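Local atomic coordinates of gamma-glutamyltranspeptidase (Klebsiella pneumoniae subsp. pneumoniae, PDB entry 5HFT), a protein that converts oxamate to oxalate in the uric acid degradation pathway and belongs to the gamma-glutamyltransferase family of Ntn hydrolases. Residues Ala93-Arg97 with Tyr98-Gly102. Residues are numbered along the deposited sequence; the frame is centred on the assembly and turned at random.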
ATOM      1  N   ALA C  93       1.508 -18.732  -3.502  1.00 55.41           N
ATOM      2  CA  ALA C  93       2.484 -19.386  -2.640  1.00 47.63           C
ATOM      3  C   ALA C  93       2.096 -19.259  -1.173  1.00 47.11           C
ATOM      4  O   ALA C  93       2.004 -20.262  -0.453  1.00 52.27           O
ATOM      5  CB  ALA C  93       3.867 -18.781  -2.890  1.00 46.76           C
ATOM      6  N   LEU C  94       1.894 -18.029  -0.698  1.00 41.21           N
ATOM      7  CA  LEU C  94       1.642 -17.854   0.729  1.00 47.70           C
ATOM      8  C   LEU C  94       0.328 -18.508   1.143  1.00 45.19           C
ATOM      9  O   LEU C  94       0.248 -19.126   2.210  1.00 48.80           O
ATOM     10  CB  LEU C  94       1.668 -16.370   1.097  1.00 47.43           C
ATOM     11  CG  LEU C  94       1.140 -16.004   2.490  1.00 47.94           C
ATOM     12  CD1 LEU C  94       1.764 -16.848   3.604  1.00 41.87           C
ATOM     13  CD2 LEU C  94       1.375 -14.521   2.744  1.00 50.14           C
ATOM     14  N   PHE C  95      -0.694 -18.432   0.291  1.00 46.01           N
ATOM     15  CA  PHE C  95      -1.964 -19.095   0.581  1.00 43.17           C
ATOM     16  C   PHE C  95      -1.791 -20.603   0.635  1.00 44.45           C
ATOM     17  O   PHE C  95      -2.240 -21.261   1.579  1.00 42.61           O
ATOM     18  CB  PHE C  95      -3.005 -18.720  -0.474  1.00 45.67           C
ATOM     19  CG  PHE C  95      -4.245 -19.575  -0.439  1.00 50.02           C
ATOM     20  CD1 PHE C  95      -5.271 -19.298   0.451  1.00 47.59           C
ATOM     21  CD2 PHE C  95      -4.386 -20.652  -1.300  1.00 46.11           C
ATOM     22  CE1 PHE C  95      -6.395 -20.072   0.482  1.00 40.85           C
ATOM     23  CE2 PHE C  95      -5.504 -21.431  -1.268  1.00 42.72           C
ATOM     24  CZ  PHE C  95      -6.515 -21.140  -0.382  1.00 45.49           C
ATOM     25  N   THR C  96      -1.183 -21.177  -0.401  1.00 44.91           N
ATOM     26  CA  THR C  96      -1.078 -22.627  -0.452  1.00 43.31           C
ATOM     27  C   THR C  96      -0.125 -23.148   0.626  1.00 46.87           C
ATOM     28  O   THR C  96      -0.407 -24.168   1.259  1.00 49.15           O
ATOM     29  CB  THR C  96      -0.668 -23.079  -1.859  1.00 41.21           C
ATOM     30  OG1 THR C  96      -0.689 -24.507  -1.922  1.00 54.33           O
ATOM     31  CG2 THR C  96       0.704 -22.624  -2.211  1.00 45.85           C
ATOM     32  N   ARG C  97       0.983 -22.449   0.884  1.00 48.54           N
ATOM     33  CA  ARG C  97       1.907 -22.889   1.929  1.00 47.85           C
ATOM     34  C   ARG C  97       1.283 -22.763   3.314  1.00 46.29           C
ATOM     35  O   ARG C  97       1.182 -23.749   4.052  1.00 47.78           O
ATOM     36  CB  ARG C  97       3.207 -22.090   1.861  1.00 48.59           C
ATOM     37  CG  ARG C  97       4.309 -22.805   1.117  1.00 48.29           C
ATOM     38  CD  ARG C  97       5.120 -21.801   0.358  1.00 52.27           C
ATOM     39  NE  ARG C  97       6.193 -22.407  -0.413  1.00 57.64           N
ATOM     40  CZ  ARG C  97       6.968 -21.715  -1.245  1.00 62.81           C
ATOM     41  NH1 ARG C  97       6.771 -20.410  -1.415  1.00 54.08           N
ATOM     42  NH2 ARG C  97       7.932 -22.323  -1.919  1.00 65.48           N
ATOM     43  N   TYR C  98       0.873 -21.552   3.697  1.00 45.38           N
ATOM     44  CA  TYR C  98       0.389 -21.359   5.060  1.00 42.59           C
ATOM     45  C   TYR C  98      -0.958 -22.035   5.269  1.00 45.28           C
ATOM     46  O   TYR C  98      -1.104 -22.912   6.131  1.00 48.92           O
ATOM     47  CB  TYR C  98       0.306 -19.871   5.404  1.00 39.88           C
ATOM     48  CG  TYR C  98      -0.203 -19.647   6.811  1.00 36.39           C
ATOM     49  CD1 TYR C  98       0.523 -20.080   7.923  1.00 38.29           C
ATOM     50  CD2 TYR C  98      -1.400 -19.005   7.030  1.00 37.06           C
ATOM     51  CE1 TYR C  98       0.057 -19.882   9.214  1.00 35.47           C
ATOM     52  CE2 TYR C  98      -1.881 -18.804   8.315  1.00 40.10           C
ATOM     53  CZ  TYR C  98      -1.155 -19.242   9.405  1.00 40.08           C
ATOM     54  OH  TYR C  98      -1.662 -19.019  10.670  1.00 37.09           O
ATOM     55  N   ILE C  99      -1.959 -21.638   4.486  1.00 49.65           N
ATOM     56  CA  ILE C  99      -3.323 -22.112   4.705  1.00 45.70           C
ATOM     57  C   ILE C  99      -3.464 -23.582   4.310  1.00 43.67           C
ATOM     58  O   ILE C  99      -3.977 -24.399   5.083  1.00 45.49           O
ATOM     59  CB  ILE C  99      -4.319 -21.203   3.959  1.00 42.68           C
ATOM     60  CG1 ILE C  99      -4.118 -19.752   4.425  1.00 41.84           C
ATOM     61  CG2 ILE C  99      -5.740 -21.645   4.210  1.00 41.63           C
ATOM     62  CD1 ILE C  99      -5.215 -18.810   4.049  1.00 42.11           C
ATOM     63  N   LEU C 100      -3.047 -23.941   3.094  1.00 44.61           N
ATOM     64  CA  LEU C 100      -3.327 -25.289   2.613  1.00 40.66           C
ATOM     65  C   LEU C 100      -2.409 -26.328   3.215  1.00 43.94           C
ATOM     66  O   LEU C 100      -2.828 -27.478   3.407  1.00 50.00           O
ATOM     67  CB  LEU C 100      -3.214 -25.375   1.097  1.00 44.48           C
ATOM     68  CG  LEU C 100      -4.126 -24.476   0.284  1.00 45.42           C
ATOM     69  CD1 LEU C 100      -3.944 -24.774  -1.195  1.00 40.94           C
ATOM     70  CD2 LEU C 100      -5.550 -24.649   0.746  1.00 45.76           C
ATOM     71  N   GLN C 101      -1.164 -25.973   3.501  1.00 45.40           N
ATOM     72  CA  GLN C 101      -0.162 -26.976   3.819  1.00 45.92           C
ATOM     73  C   GLN C 101       0.353 -26.910   5.254  1.00 45.84           C
ATOM     74  O   GLN C 101       1.232 -27.705   5.611  1.00 50.32           O
ATOM     75  CB  GLN C 101       0.988 -26.870   2.817  1.00 44.04           C
ATOM     76  CG  GLN C 101       0.500 -27.109   1.398  1.00 43.39           C
ATOM     77  CD  GLN C 101       1.584 -26.968   0.354  1.00 49.43           C
ATOM     78  OE1 GLN C 101       2.462 -26.104   0.456  1.00 52.04           O
ATOM     79  NE2 GLN C 101       1.521 -27.804  -0.674  1.00 47.02           N
ATOM     80  N   GLY C 102      -0.182 -26.018   6.094  1.00 45.62           N
ATOM     81  CA  GLY C 102       0.205 -25.933   7.496  1.00 45.79           C
ATOM     82  C   GLY C 102       1.618 -25.453   7.778  1.00 47.81           C
ATOM     83  O   GLY C 102       2.009 -25.403   8.949  1.00 50.21           O
TER
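The ring of F95 touches both I99 and L100, one turn further along the same helix. A chi1 of 167° sets CG anti to the backbone N and beside the carbonyl carbon, where the outward-pointing ring still borders these side chains: CD1 comes 3.6 Å from CD1 of I99, while CE2, across the ring from CD1, sits 3.7 Å from CG of L100. Both aliphatic side chains approach the ring obliquely. L100 also reaches T96, its CD1 lying 3.7 Å from T96 CB in van der Waals contact. On another flank L94 and Y98 run side by side, pointing the same way, with L94 CD1 3.8 Å from Y98 CB. The chain of Q101, extended beyond CG, crosses R97 at an angle, its OE1 3.8 Å from R97 CG; the polar ends turn to other partners, R97 NH2 to P112 O and Q101 NE2 to the backbone of another protein chain.

The backbone departs from a regular alpha-helix here. Y98 N bonds to L94 O (2.9 Å), but F95 O accepts two donors: L100 N at 3.2 Å, an i+5 to i bond of pi-type spacing, and I99 N, the i+4 donor, whose bond is weak (N-H...O angle 128°). The arrangement is the C-terminal end of helix 88-101, with a local pi-type turn, packed on strand 76-82 of the antiparallel sheet and against a partner chain, as helices pack on sheets in the Ntn-hydrolase fold.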